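Local coordinates for protein hydrogenase maturation protease HycI (Thermococcus kodakarensis KOD1, PDB 5ZBY) that probably acts as an endopeptidase that cleaves the C-terminal end of a [NiFe] hydrogenase precursor during its maturation, at residues 19-24 with 51-56; 67-72 with 119-124; 73-78 with 125-130; 91-96 with 104-109. All coordinates share one frame; numbering follows the deposited sequence.

Contact 1 (19-24 with 51-56); sequences IGNDVR and CGEMPE
Gly-20 and Gly-52 meet backbone to backbone, and around them this contact shows how two loops can be tightly closed at one end and held by charge at the other. At the closed end, Gly-20 N donates to Gly-52 O at 2.9 Å, reaching the oxygen from above the carbonyl plane, 60° out of it. The same oxygen lies 3.4 Å from Ile-19 CG2, while the side chains of Ile-19 and Pro-55 cross at about a right angle, with CD1 of Ile-19 4.1 Å from CG of Pro-55. Both glycines suit their backbone: at the angles of Gly-20 a CB would collide with the carbonyl oxygen before it, and Gly-52 has positive phi in a type II' turn from Cys-51 to Met-54.

The other end is looser and faces solvent. With CG anti to its carbonyl carbon (chi1 -65°) and the chain extended beyond, Glu-53 carries its carboxylate over to the 19-24 loop. There OE1 takes Arg-24 NH1 at 2.8 Å in a salt bridge, in the guanidinium plane but from above the carboxylate, the two planes being 82° apart. A water donates to the same OE1 at 2.8 Å. OE2 takes a weak bond from Asn-21 ND2, at 3.0 Å. Asn-21 CB covers one guanidinium face, and Asp-27 pairs with Arg-24 NE. Both loops leave the C-terminal ends of neighbouring parallel strands, 14-18 and 46-50, the edge where alpha/beta folds of this open-sheet kind commonly place their binding sites.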
loop_
_atom_site.group_PDB
_atom_site.type_symbol
_atom_site.label_atom_id
_atom_site.label_comp_id
_atom_site.label_asym_id
_atom_site.label_seq_id
_atom_site.Cartn_x
_atom_site.Cartn_y
_atom_site.Cartn_z
ATOM N N ILE A 19 -1.598 4.015 -2.383
ATOM C CA ILE A 19 -1.246 4.481 -3.702
ATOM C C ILE A 19 -2.443 4.253 -4.581
ATOM O O ILE A 19 -3.059 3.193 -4.542
ATOM C CB ILE A 19 -0.014 3.695 -4.298
ATOM C CG1 ILE A 19 1.205 3.902 -3.376
ATOM C CG2 ILE A 19 0.357 4.199 -5.701
ATOM C CD1 ILE A 19 2.341 2.974 -3.782
ATOM N N GLY A 20 -2.798 5.239 -5.410
ATOM C CA GLY A 20 -3.857 4.965 -6.378
ATOM C C GLY A 20 -4.491 6.248 -6.872
ATOM O O GLY A 20 -3.950 7.326 -6.641
ATOM N N ASN A 21 -5.623 6.116 -7.576
ATOM C CA ASN A 21 -6.308 7.241 -8.198
ATOM C C ASN A 21 -7.806 7.018 -8.014
ATOM O O ASN A 21 -8.331 6.033 -8.515
ATOM C CB ASN A 21 -5.914 7.320 -9.653
ATOM C CG ASN A 21 -6.612 8.456 -10.392
ATOM O OD1 ASN A 21 -7.711 8.882 -10.015
ATOM N ND2 ASN A 21 -5.965 8.950 -11.416
ATOM N N ASP A 22 -8.481 7.889 -7.265
ATOM C CA ASP A 22 -9.862 7.606 -6.853
ATOM C C ASP A 22 -10.913 7.794 -7.971
ATOM O O ASP A 22 -12.097 7.458 -7.771
ATOM C CB ASP A 22 -10.248 8.458 -5.627
ATOM C CG ASP A 22 -10.029 9.957 -5.842
ATOM O OD1 ASP A 22 -9.434 10.357 -6.873
ATOM O OD2 ASP A 22 -10.416 10.741 -4.948
ATOM N N VAL A 23 -10.495 8.302 -9.123
ATOM C CA VAL A 23 -11.362 8.377 -10.300
ATOM C C VAL A 23 -10.954 7.443 -11.444
ATOM O O VAL A 23 -11.380 7.619 -12.569
ATOM C CB VAL A 23 -11.515 9.813 -10.826
ATOM C CG1 VAL A 23 -11.835 10.754 -9.683
ATOM C CG2 VAL A 23 -10.266 10.256 -11.567
ATOM N N ARG A 24 -10.102 6.474 -11.155
ATOM C CA ARG A 24 -9.631 5.543 -12.169
ATOM C C ARG A 24 -10.088 4.106 -11.926
ATOM O O ARG A 24 -9.294 3.189 -11.973
ATOM C CB ARG A 24 -8.123 5.618 -12.368
ATOM C CG ARG A 24 -7.712 5.352 -13.804
ATOM C CD ARG A 24 -6.304 5.825 -14.097
ATOM N NE ARG A 24 -5.319 5.099 -13.310
ATOM C CZ ARG A 24 -4.183 5.630 -12.877
ATOM N NH1 ARG A 24 -3.894 6.891 -13.155
ATOM N NH2 ARG A 24 -3.341 4.900 -12.164
ATOM N N CYS A 51 -0.964 8.744 -0.731
ATOM C CA CYS A 51 0.129 9.205 -1.585
ATOM C C CYS A 51 -0.322 9.501 -3.024
ATOM O O CYS A 51 0.497 9.924 -3.852
ATOM C CB CYS A 51 1.234 8.156 -1.657
ATOM S SG CYS A 51 2.027 7.929 -0.053
ATOM N N GLY A 52 -1.586 9.226 -3.306
ATOM C CA GLY A 52 -2.067 9.303 -4.684
ATOM C C GLY A 52 -1.173 8.475 -5.571
ATOM O O GLY A 52 -0.815 7.360 -5.228
ATOM N N GLU A 53 -0.805 9.014 -6.729
ATOM C CA GLU A 53 0.119 8.339 -7.587
ATOM C C GLU A 53 1.555 8.752 -7.419
ATOM O O GLU A 53 2.415 8.399 -8.226
ATOM C CB GLU A 53 -0.323 8.547 -9.055
ATOM C CG GLU A 53 -1.673 7.896 -9.360
ATOM C CD GLU A 53 -2.132 8.297 -10.747
ATOM O OE1 GLU A 53 -1.603 7.749 -11.730
ATOM O OE2 GLU A 53 -2.995 9.191 -10.842
ATOM N N MET A 54 1.884 9.439 -6.312
ATOM C CA MET A 54 3.218 9.999 -6.164
ATOM C C MET A 54 3.841 9.657 -4.821
ATOM O O MET A 54 4.176 10.561 -4.020
ATOM C CB MET A 54 3.164 11.527 -6.389
ATOM C CG MET A 54 2.760 11.827 -7.858
ATOM S SD MET A 54 3.662 13.166 -8.606
ATOM C CE MET A 54 5.333 12.543 -8.438
ATOM N N PRO A 55 4.066 8.365 -4.541
ATOM C CA PRO A 55 4.711 8.052 -3.250
ATOM C C PRO A 55 6.084 8.680 -3.089
ATOM O O PRO A 55 6.480 8.992 -1.956
ATOM C CB PRO A 55 4.822 6.523 -3.258
ATOM C CG PRO A 55 4.690 6.144 -4.728
ATOM C CD PRO A 55 3.730 7.140 -5.315
ATOM N N GLU A 56 6.773 8.927 -4.201
ATOM C CA GLU A 56 8.098 9.536 -4.156
ATOM C C GLU A 56 8.058 10.896 -3.493
ATOM O O GLU A 56 9.038 11.308 -2.865
ATOM C CB GLU A 56 8.674 9.679 -5.574
ATOM C CG GLU A 56 7.811 10.497 -6.509
ATOM C CD GLU A 56 6.942 9.625 -7.430
ATOM O OE1 GLU A 56 6.295 8.657 -6.950
ATOM O OE2 GLU A 56 6.920 9.886 -8.656
HETATM O O HOH W 1 -0.099 5.446 -11.689
#

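Contact 2 (67-72 with 119-124); sequences PDLVVF and DIVLIG
A parallel pair in the middle of the mixed beta sheet places Leu-69, Val-70, Val-71 and Phe-72 beside Asp-119, Ile-120, Val-121 and Leu-122 in turn, with the strand segments inclined by 22°. Hydrogen bonds alternate as parallel pairing requires. Val-70 N and Phe-72 N donate to Asp-119 O and Val-121 O, and Val-70 O and Phe-72 O receive Val-121 N and Ile-123 N; the last bond, Ile-123 N to Phe-72 O, measures 2.8 Å.

On one face Ile-120 serves two neighbours. Its CD1 lies beside Val-70, 3.9 Å from CB, the two side chains pointing the same way, and its CG2 meets the edge of the Phe-72 ring at CE1, 3.7 Å away. Helix 105-116 covers this face through Ala-109 and Ile-112. With an alanine at Ile-120, the edge of Phe-72 and Val-70 would probably lose their neighbour and a gap would open beneath that helix.

On the other face Val-121 holds CG1 in the crowded position between its backbone N and carbonyl carbon (chi1 66°), which brings that methyl to 3.6 Å from Val-71 CG2. Val-71 CG1 in turn touches Ile-123 CD1, also at 3.6 Å, and Leu-69 CD1 lies 4.1 Å from Val-121 CG1. Val-7 of helix 3-8 packs on both Leu-69 and Val-121.

The charged side chains, Asp-68 and Asp-119, stand at the start of the pair; Asp-68 OD2 accepts from the backbone N of Arg-13. Alternate main-chain groups pair across these strands and those of Leu-69 and Val-71 bond to strand 14-18, so the aliphatic side chains can meet helices on both faces as a nonpolar core.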
loop_
_atom_site.group_PDB
_atom_site.type_symbol
_atom_site.label_atom_id
_atom_site.label_comp_id
_atom_site.label_asym_id
_atom_site.label_seq_id
_atom_site.Cartn_x
_atom_site.Cartn_y
_atom_site.Cartn_z
ATOM N N PRO A 67 10.243 4.902 10.696
ATOM C CA PRO A 67 9.484 3.669 10.716
ATOM C C PRO A 67 10.351 2.427 10.960
ATOM O O PRO A 67 11.530 2.413 10.599
ATOM C CB PRO A 67 8.878 3.611 9.267
ATOM C CG PRO A 67 9.929 4.333 8.464
ATOM C CD PRO A 67 10.414 5.465 9.357
ATOM N N ASP A 68 9.684 1.408 11.492
ATOM C CA ASP A 68 10.185 0.048 11.580
ATOM C C ASP A 68 9.690 -0.716 10.360
ATOM O O ASP A 68 10.378 -1.622 9.882
ATOM C CB ASP A 68 9.696 -0.624 12.851
ATOM C CG ASP A 68 10.243 0.065 14.115
ATOM O OD1 ASP A 68 11.459 0.339 14.129
ATOM O OD2 ASP A 68 9.434 0.369 14.997
ATOM N N LEU A 69 8.493 -0.338 9.878
ATOM C CA LEU A 69 7.844 -0.994 8.718
ATOM C C LEU A 69 7.137 0.069 7.905
ATOM O O LEU A 69 6.428 0.911 8.469
ATOM C CB LEU A 69 6.822 -2.027 9.167
ATOM C CG LEU A 69 5.994 -2.722 8.059
ATOM C CD1 LEU A 69 6.904 -3.563 7.177
ATOM C CD2 LEU A 69 4.880 -3.556 8.640
ATOM N N VAL A 70 7.287 -0.009 6.580
ATOM C CA VAL A 70 6.516 0.817 5.657
ATOM C C VAL A 70 5.722 -0.139 4.783
ATOM O O VAL A 70 6.299 -1.084 4.236
ATOM C CB VAL A 70 7.422 1.719 4.800
ATOM C CG1 VAL A 70 6.534 2.540 3.824
ATOM C CG2 VAL A 70 8.257 2.666 5.732
ATOM N N VAL A 71 4.412 0.070 4.716
ATOM C CA VAL A 71 3.498 -0.791 3.917
ATOM C C VAL A 71 2.887 0.036 2.813
ATOM O O VAL A 71 2.132 0.960 3.122
ATOM C CB VAL A 71 2.385 -1.332 4.794
ATOM C CG1 VAL A 71 1.449 -2.236 4.032
ATOM C CG2 VAL A 71 2.987 -2.085 6.008
ATOM N N PHE A 72 3.205 -0.278 1.559
ATOM C CA PHE A 72 2.557 0.346 0.405
ATOM C C PHE A 72 1.359 -0.479 0.055
ATOM O O PHE A 72 1.419 -1.698 0.140
ATOM C CB PHE A 72 3.526 0.427 -0.779
ATOM C CG PHE A 72 4.617 1.436 -0.550
ATOM C CD1 PHE A 72 5.894 1.043 -0.206
ATOM C CD2 PHE A 72 4.330 2.793 -0.627
ATOM C CE1 PHE A 72 6.906 2.011 0.042
ATOM C CE2 PHE A 72 5.340 3.749 -0.355
ATOM C CZ PHE A 72 6.608 3.358 -0.060
ATOM N N ASP A 119 11.875 -2.205 7.346
ATOM C CA ASP A 119 11.338 -3.192 6.376
ATOM C C ASP A 119 10.338 -2.510 5.479
ATOM O O ASP A 119 9.627 -1.600 5.908
ATOM C CB ASP A 119 10.676 -4.334 7.114
ATOM C CG ASP A 119 11.685 -5.297 7.711
ATOM O OD1 ASP A 119 12.851 -5.288 7.263
ATOM O OD2 ASP A 119 11.323 -6.060 8.625
ATOM N N ILE A 120 10.225 -2.978 4.225
ATOM C CA ILE A 120 9.239 -2.415 3.328
ATOM C C ILE A 120 8.421 -3.555 2.767
ATOM O O ILE A 120 9.005 -4.536 2.304
ATOM C CB ILE A 120 9.874 -1.676 2.145
ATOM C CG1 ILE A 120 11.118 -0.858 2.586
ATOM C CG2 ILE A 120 8.815 -0.861 1.384
ATOM C CD1 ILE A 120 10.787 0.400 3.375
ATOM N N VAL A 121 7.101 -3.409 2.725
ATOM C CA VAL A 121 6.279 -4.450 2.064
ATOM C C VAL A 121 5.265 -3.784 1.123
ATOM O O VAL A 121 4.923 -2.599 1.317
ATOM C CB VAL A 121 5.598 -5.316 3.118
ATOM C CG1 VAL A 121 4.596 -4.525 3.898
ATOM C CG2 VAL A 121 4.934 -6.483 2.506
ATOM N N LEU A 122 4.832 -4.505 0.060
ATOM C CA LEU A 122 3.749 -4.055 -0.799
ATOM C C LEU A 122 2.579 -5.000 -0.647
ATOM O O LEU A 122 2.760 -6.224 -0.754
ATOM C CB LEU A 122 4.216 -4.001 -2.262
ATOM C CG LEU A 122 3.159 -3.849 -3.363
ATOM C CD1 LEU A 122 2.412 -2.534 -3.246
ATOM C CD2 LEU A 122 3.851 -3.986 -4.735
ATOM N N ILE A 123 1.390 -4.486 -0.340
ATOM C CA ILE A 123 0.182 -5.295 -0.408
ATOM C C ILE A 123 -0.600 -4.864 -1.659
ATOM O O ILE A 123 -1.029 -3.710 -1.741
ATOM C CB ILE A 123 -0.715 -5.159 0.848
ATOM C CG1 ILE A 123 0.082 -5.510 2.103
ATOM C CG2 ILE A 123 -1.985 -6.083 0.693
ATOM C CD1 ILE A 123 -0.662 -5.092 3.391
ATOM N N GLY A 124 -0.801 -5.782 -2.603
ATOM C CA GLY A 124 -1.523 -5.458 -3.822
ATOM C C GLY A 124 -2.876 -6.135 -3.879
ATOM O O GLY A 124 -3.094 -7.157 -3.238
#

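Contact 3 (73-78 with 125-130); sequences VDAIHF and CQPGST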
loop_
_atom_site.group_PDB
_atom_site.type_symbol
_atom_site.label_atom_id
_atom_site.label_comp_id
_atom_site.label_asym_id
_atom_site.label_seq_id
_atom_site.Cartn_x
_atom_site.Cartn_y
_atom_site.Cartn_z
ATOM N N VAL A 73 0.247 0.161 -0.279
ATOM C CA VAL A 73 -0.972 -0.584 -0.620
ATOM C C VAL A 73 -1.422 -0.066 -1.995
ATOM O O VAL A 73 -1.560 1.140 -2.182
ATOM C CB VAL A 73 -2.088 -0.378 0.407
ATOM C CG1 VAL A 73 -3.346 -1.149 0.024
ATOM C CG2 VAL A 73 -1.623 -0.736 1.861
ATOM N N ASP A 74 -1.581 -0.947 -2.981
ATOM C CA ASP A 74 -1.863 -0.485 -4.360
ATOM C C ASP A 74 -2.697 -1.574 -5.096
ATOM O O ASP A 74 -2.665 -2.748 -4.753
ATOM C CB ASP A 74 -0.536 -0.229 -5.117
ATOM C CG ASP A 74 -0.708 0.599 -6.397
ATOM O OD1 ASP A 74 -1.795 1.182 -6.597
ATOM O OD2 ASP A 74 0.269 0.701 -7.150
ATOM N N ALA A 75 -3.481 -1.152 -6.077
ATOM C CA ALA A 75 -3.983 -2.091 -7.059
ATOM C C ALA A 75 -2.856 -2.570 -7.973
ATOM O O ALA A 75 -2.236 -1.774 -8.655
ATOM C CB ALA A 75 -5.079 -1.406 -7.912
ATOM N N ILE A 76 -2.632 -3.879 -8.048
ATOM C CA ILE A 76 -1.503 -4.425 -8.761
ATOM C C ILE A 76 -2.011 -5.488 -9.709
ATOM O O ILE A 76 -2.736 -6.386 -9.264
ATOM C CB ILE A 76 -0.476 -5.083 -7.777
ATOM C CG1 ILE A 76 0.110 -4.051 -6.813
ATOM C CG2 ILE A 76 0.599 -5.813 -8.555
ATOM C CD1 ILE A 76 0.894 -2.973 -7.487
ATOM N N HIS A 77 -1.668 -5.343 -10.987
ATOM C CA HIS A 77 -1.970 -6.390 -11.985
ATOM C C HIS A 77 -0.908 -7.479 -11.859
ATOM O O HIS A 77 0.232 -7.275 -12.232
ATOM C CB HIS A 77 -1.998 -5.804 -13.395
ATOM C CG HIS A 77 -2.391 -6.823 -14.429
ATOM N ND1 HIS A 77 -3.343 -7.784 -14.176
ATOM C CD2 HIS A 77 -1.925 -7.080 -15.674
ATOM C CE1 HIS A 77 -3.477 -8.569 -15.232
ATOM N NE2 HIS A 77 -2.629 -8.159 -16.161
ATOM N N PHE A 78 -1.271 -8.639 -11.311
ATOM C CA PHE A 78 -0.299 -9.727 -11.202
ATOM C C PHE A 78 -0.849 -11.019 -11.777
ATOM O O PHE A 78 -0.298 -12.108 -11.550
ATOM C CB PHE A 78 0.123 -9.929 -9.742
ATOM C CG PHE A 78 -1.003 -10.295 -8.818
ATOM C CD1 PHE A 78 -1.353 -11.627 -8.617
ATOM C CD2 PHE A 78 -1.692 -9.319 -8.104
ATOM C CE1 PHE A 78 -2.366 -11.968 -7.733
ATOM C CE2 PHE A 78 -2.724 -9.664 -7.261
ATOM C CZ PHE A 78 -3.054 -11.000 -7.068
ATOM N N CYS A 125 -3.788 -5.566 -4.659
ATOM C CA CYS A 125 -5.067 -6.218 -4.916
ATOM C C CYS A 125 -5.280 -6.194 -6.419
ATOM O O CYS A 125 -5.047 -5.173 -7.033
ATOM C CB CYS A 125 -6.194 -5.472 -4.192
ATOM S SG CYS A 125 -7.787 -6.269 -4.356
ATOM N N GLN A 126 -5.652 -7.322 -7.023
ATOM C CA GLN A 126 -5.818 -7.391 -8.495
ATOM C C GLN A 126 -7.044 -6.595 -8.975
ATOM O O GLN A 126 -8.151 -6.872 -8.557
ATOM C CB GLN A 126 -5.943 -8.867 -8.906
ATOM C CG GLN A 126 -6.346 -9.063 -10.361
ATOM C CD GLN A 126 -5.189 -8.797 -11.257
ATOM O OE1 GLN A 126 -4.097 -9.374 -11.076
ATOM N NE2 GLN A 126 -5.385 -7.915 -12.229
ATOM N N PRO A 127 -6.838 -5.590 -9.839
ATOM C CA PRO A 127 -7.987 -4.830 -10.354
ATOM C C PRO A 127 -8.612 -5.495 -11.557
ATOM O O PRO A 127 -7.961 -6.260 -12.249
ATOM C CB PRO A 127 -7.374 -3.501 -10.777
ATOM C CG PRO A 127 -5.992 -3.875 -11.246
ATOM C CD PRO A 127 -5.556 -5.014 -10.290
ATOM N N GLY A 128 -9.843 -5.110 -11.824
ATOM C CA GLY A 128 -10.588 -5.663 -12.959
ATOM C C GLY A 128 -10.929 -4.642 -14.002
ATOM O O GLY A 128 -11.167 -4.993 -15.147
ATOM N N SER A 129 -10.971 -3.375 -13.626
ATOM C CA SER A 129 -11.273 -2.319 -14.591
ATOM C C SER A 129 -10.603 -1.024 -14.142
ATOM O O SER A 129 -10.803 -0.630 -13.014
ATOM C CB SER A 129 -12.770 -2.104 -14.680
ATOM O OG SER A 129 -13.052 -1.187 -15.741
ATOM N N THR A 130 -9.786 -0.400 -14.976
ATOM C CA THR A 130 -9.103 0.830 -14.584
ATOM C C THR A 130 -9.351 2.009 -15.521
ATOM O O THR A 130 -8.452 2.774 -15.810
ATOM C CB THR A 130 -7.594 0.641 -14.370
ATOM O OG1 THR A 130 -6.987 0.188 -15.579
ATOM C CG2 THR A 130 -7.342 -0.367 -13.278
#
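Cys-125 and Asp-74 begin the contact through the backbone: Cys-125 N donates to Asp-74 O at 3.0 Å, in the carbonyl plane, and Ile-76 N returns a bond to Cys-125 O at 2.9 Å, from above the carbonyl plane of Cys-125, 44° out of it. Ala-75 beside Cys-125 is the last parallel bridge between the strands; beyond it, at the C-terminal edge of the sheet, both chains leave regular structure and a side chain takes over the pairing.

That side chain is Gln-126. Bent at chi2 (76°), it stands alongside His-77, its amide perpendicular to the imidazole, and NE2 donates a hydrogen bond, near the ring plane, to His-77 ND1 at 2.8 Å. NE2 also donates to Pro-127 O, on a lone pair, at 3.1 Å. OE1 accepts from Phe-78 N at 2.9 Å and from Gly-80 N, so both ends of the amide are gripped and its rotation is fixed. A leucine in its place would probably leave His-77 ND1, Pro-127 O and Phe-78 N without these mates and set the imidazole free to turn.

Packing contacts complete the junction. Gln-126 CB lies 3.7 Å from Phe-78 CE2, OE1 sits over one face of that ring toward its rim, and Pro-127 CB approaches Ala-75 CB at 4.2 Å.

Contact 4 (91-96 with 104-109); sequences LKTLGE and PLRIVA
Leu-91 and Arg-106 bring their CA atoms within 4.9 Å of each other where the loop after strand 85-88 runs past the first turn of helix 105-116, with Pro-104 at the N-cap. This is a surface loop laid along the start of a helix, and side chains do the joining.

Leu-91 turns its CB from the helix, yet its CD2 comes back to meet Ala-109, 4.0 Å from CB of Ala-109 and closer still to the carbonyl group. Ser-110 and Lys-113 continue the wall that this leucine touches.

Arg-106 reaches the other way along the loop. Its CG lies anti to the backbone N (chi1 -179°) and the chain stays extended at chi2, which carries CD to 3.4 Å from Leu-91 O, near Lys-92 O as well; the bend at chi3 (69°) then turns the guanidinium toward Thr-93. The guanidinium is held between two aliphatic groups: Ile-107 CD1 lies over one face toward the rim, and the methyl of Thr-93 covers the opposite face. The hydroxyl adds little, since Thr-93 OG1 stands 3.4 Å from Arg-106 NH1 at an angle too poor for a hydrogen bond. It is the methyl that lies on the flat cation, Thr-93 CG2 over its centre and 3.9 Å from Arg-106 CZ.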
loop_
_atom_site.group_PDB
_atom_site.type_symbol
_atom_site.label_atom_id
_atom_site.label_comp_id
_atom_site.label_asym_id
_atom_site.label_seq_id
_atom_site.Cartn_x
_atom_site.Cartn_y
_atom_site.Cartn_z
ATOM N N LEU A 91 11.369 -4.203 -2.982
ATOM C CA LEU A 91 12.782 -3.989 -3.222
ATOM C C LEU A 91 13.311 -4.905 -4.325
ATOM O O LEU A 91 14.316 -4.584 -4.949
ATOM C CB LEU A 91 13.596 -4.248 -1.972
ATOM C CG LEU A 91 13.290 -3.331 -0.770
ATOM C CD1 LEU A 91 13.916 -3.887 0.485
ATOM C CD2 LEU A 91 13.882 -2.009 -1.106
ATOM N N LYS A 92 12.618 -6.019 -4.560
ATOM C CA LYS A 92 13.166 -7.051 -5.453
ATOM C C LYS A 92 13.135 -6.615 -6.916
ATOM O O LYS A 92 12.107 -6.133 -7.411
ATOM C CB LYS A 92 12.401 -8.357 -5.274
ATOM C CG LYS A 92 13.291 -9.557 -5.006
ATOM C CD LYS A 92 12.561 -10.864 -5.278
ATOM C CE LYS A 92 13.350 -12.045 -4.759
ATOM N NZ LYS A 92 12.529 -13.290 -4.739
ATOM N N THR A 93 14.272 -6.765 -7.609
ATOM C CA THR A 93 14.393 -6.476 -9.033
ATOM C C THR A 93 13.735 -7.592 -9.854
ATOM O O THR A 93 14.006 -8.772 -9.625
ATOM C CB THR A 93 15.882 -6.338 -9.412
ATOM O OG1 THR A 93 16.534 -5.562 -8.379
ATOM C CG2 THR A 93 16.000 -5.607 -10.653
ATOM N N LEU A 94 12.792 -7.233 -10.729
ATOM C CA LEU A 94 11.992 -8.246 -11.424
ATOM C C LEU A 94 12.530 -8.586 -12.804
ATOM O O LEU A 94 12.184 -9.637 -13.355
ATOM C CB LEU A 94 10.526 -7.793 -11.535
ATOM C CG LEU A 94 9.995 -7.462 -10.124
ATOM C CD1 LEU A 94 8.566 -6.943 -10.202
ATOM C CD2 LEU A 94 10.090 -8.677 -9.205
ATOM N N GLY A 95 13.348 -7.694 -13.355
ATOM C CA GLY A 95 13.948 -7.944 -14.661
ATOM C C GLY A 95 13.086 -7.390 -15.787
ATOM O O GLY A 95 12.140 -6.652 -15.563
ATOM N N GLU A 96 13.397 -7.758 -17.011
ATOM C CA GLU A 96 12.781 -7.068 -18.142
ATOM C C GLU A 96 11.336 -7.465 -18.358
ATOM O O GLU A 96 10.637 -6.821 -19.135
ATOM C CB GLU A 96 13.593 -7.338 -19.392
ATOM C CG GLU A 96 13.567 -8.780 -19.794
ATOM C CD GLU A 96 14.456 -9.024 -20.980
ATOM O OE1 GLU A 96 15.688 -8.866 -20.829
ATOM O OE2 GLU A 96 13.916 -9.296 -22.080
ATOM N N PRO A 104 9.653 3.675 -10.672
ATOM C CA PRO A 104 9.155 2.475 -10.006
ATOM C C PRO A 104 9.213 2.528 -8.495
ATOM O O PRO A 104 10.019 3.190 -7.908
ATOM C CB PRO A 104 9.998 1.349 -10.564
ATOM C CG PRO A 104 11.233 1.946 -10.979
ATOM C CD PRO A 104 10.848 3.241 -11.550
ATOM N N LEU A 105 8.298 1.802 -7.903
ATOM C CA LEU A 105 8.185 1.717 -6.479
ATOM C C LEU A 105 9.456 1.117 -5.898
ATOM O O LEU A 105 9.834 1.422 -4.805
ATOM C CB LEU A 105 6.949 0.926 -6.106
ATOM C CG LEU A 105 6.639 0.852 -4.624
ATOM C CD1 LEU A 105 6.375 2.213 -4.039
ATOM C CD2 LEU A 105 5.503 -0.086 -4.294
ATOM N N ARG A 106 10.096 0.233 -6.635
ATOM C CA ARG A 106 11.379 -0.303 -6.162
ATOM C C ARG A 106 12.399 0.774 -5.785
ATOM O O ARG A 106 13.135 0.643 -4.794
ATOM C CB ARG A 106 12.002 -1.220 -7.239
ATOM C CG ARG A 106 13.336 -1.845 -6.807
ATOM C CD ARG A 106 13.824 -2.915 -7.854
ATOM N NE ARG A 106 14.208 -2.273 -9.093
ATOM C CZ ARG A 106 15.451 -1.932 -9.437
ATOM N NH1 ARG A 106 16.493 -2.186 -8.639
ATOM N NH2 ARG A 106 15.653 -1.333 -10.598
ATOM N N ILE A 107 12.484 1.811 -6.586
ATOM C CA ILE A 107 13.392 2.907 -6.319
ATOM C C ILE A 107 13.003 3.683 -5.071
ATOM O O ILE A 107 13.808 3.927 -4.225
ATOM C CB ILE A 107 13.407 3.903 -7.472
ATOM C CG1 ILE A 107 13.734 3.223 -8.797
ATOM C CG2 ILE A 107 14.367 5.027 -7.189
ATOM C CD1 ILE A 107 14.964 2.378 -8.782
ATOM N N VAL A 108 11.723 3.992 -4.967
ATOM C CA VAL A 108 11.195 4.657 -3.764
ATOM C C VAL A 108 11.490 3.847 -2.505
ATOM O O VAL A 108 12.019 4.373 -1.533
ATOM C CB VAL A 108 9.679 4.913 -3.901
ATOM C CG1 VAL A 108 9.125 5.516 -2.599
ATOM C CG2 VAL A 108 9.421 5.845 -5.080
ATOM N N ALA A 109 11.125 2.570 -2.512
ATOM C CA ALA A 109 11.310 1.670 -1.394
ATOM C C ALA A 109 12.780 1.489 -1.008
ATOM O O ALA A 109 13.104 1.427 0.168
ATOM C CB ALA A 109 10.655 0.276 -1.736
#

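How the contacts relate
Contacts 2 and 3 are successive parts of one strand pairing, joined by the probable hydrogen bond Asp-74 N to Ile-123 O (3.1 Å). Contact 1 is tied to the same strand by another, Ile-19 N to Val-73 O at 2.9 Å. Phe-72 of contact 2 lies between contacts 1 and 4: its CD2 is 3.7 Å from Ile-19 CD1, and its CG 4.0 Å from Leu-105 CD1. Contacts 3 and 4 do not touch, their nearest atoms being about 6 Å apart. A HEPES molecule, probably from the crystallisation liquor, links three of the contacts, lying near Gly-20 and hydrogen-bonded to Asp-74 OD1 and Leu-105 N.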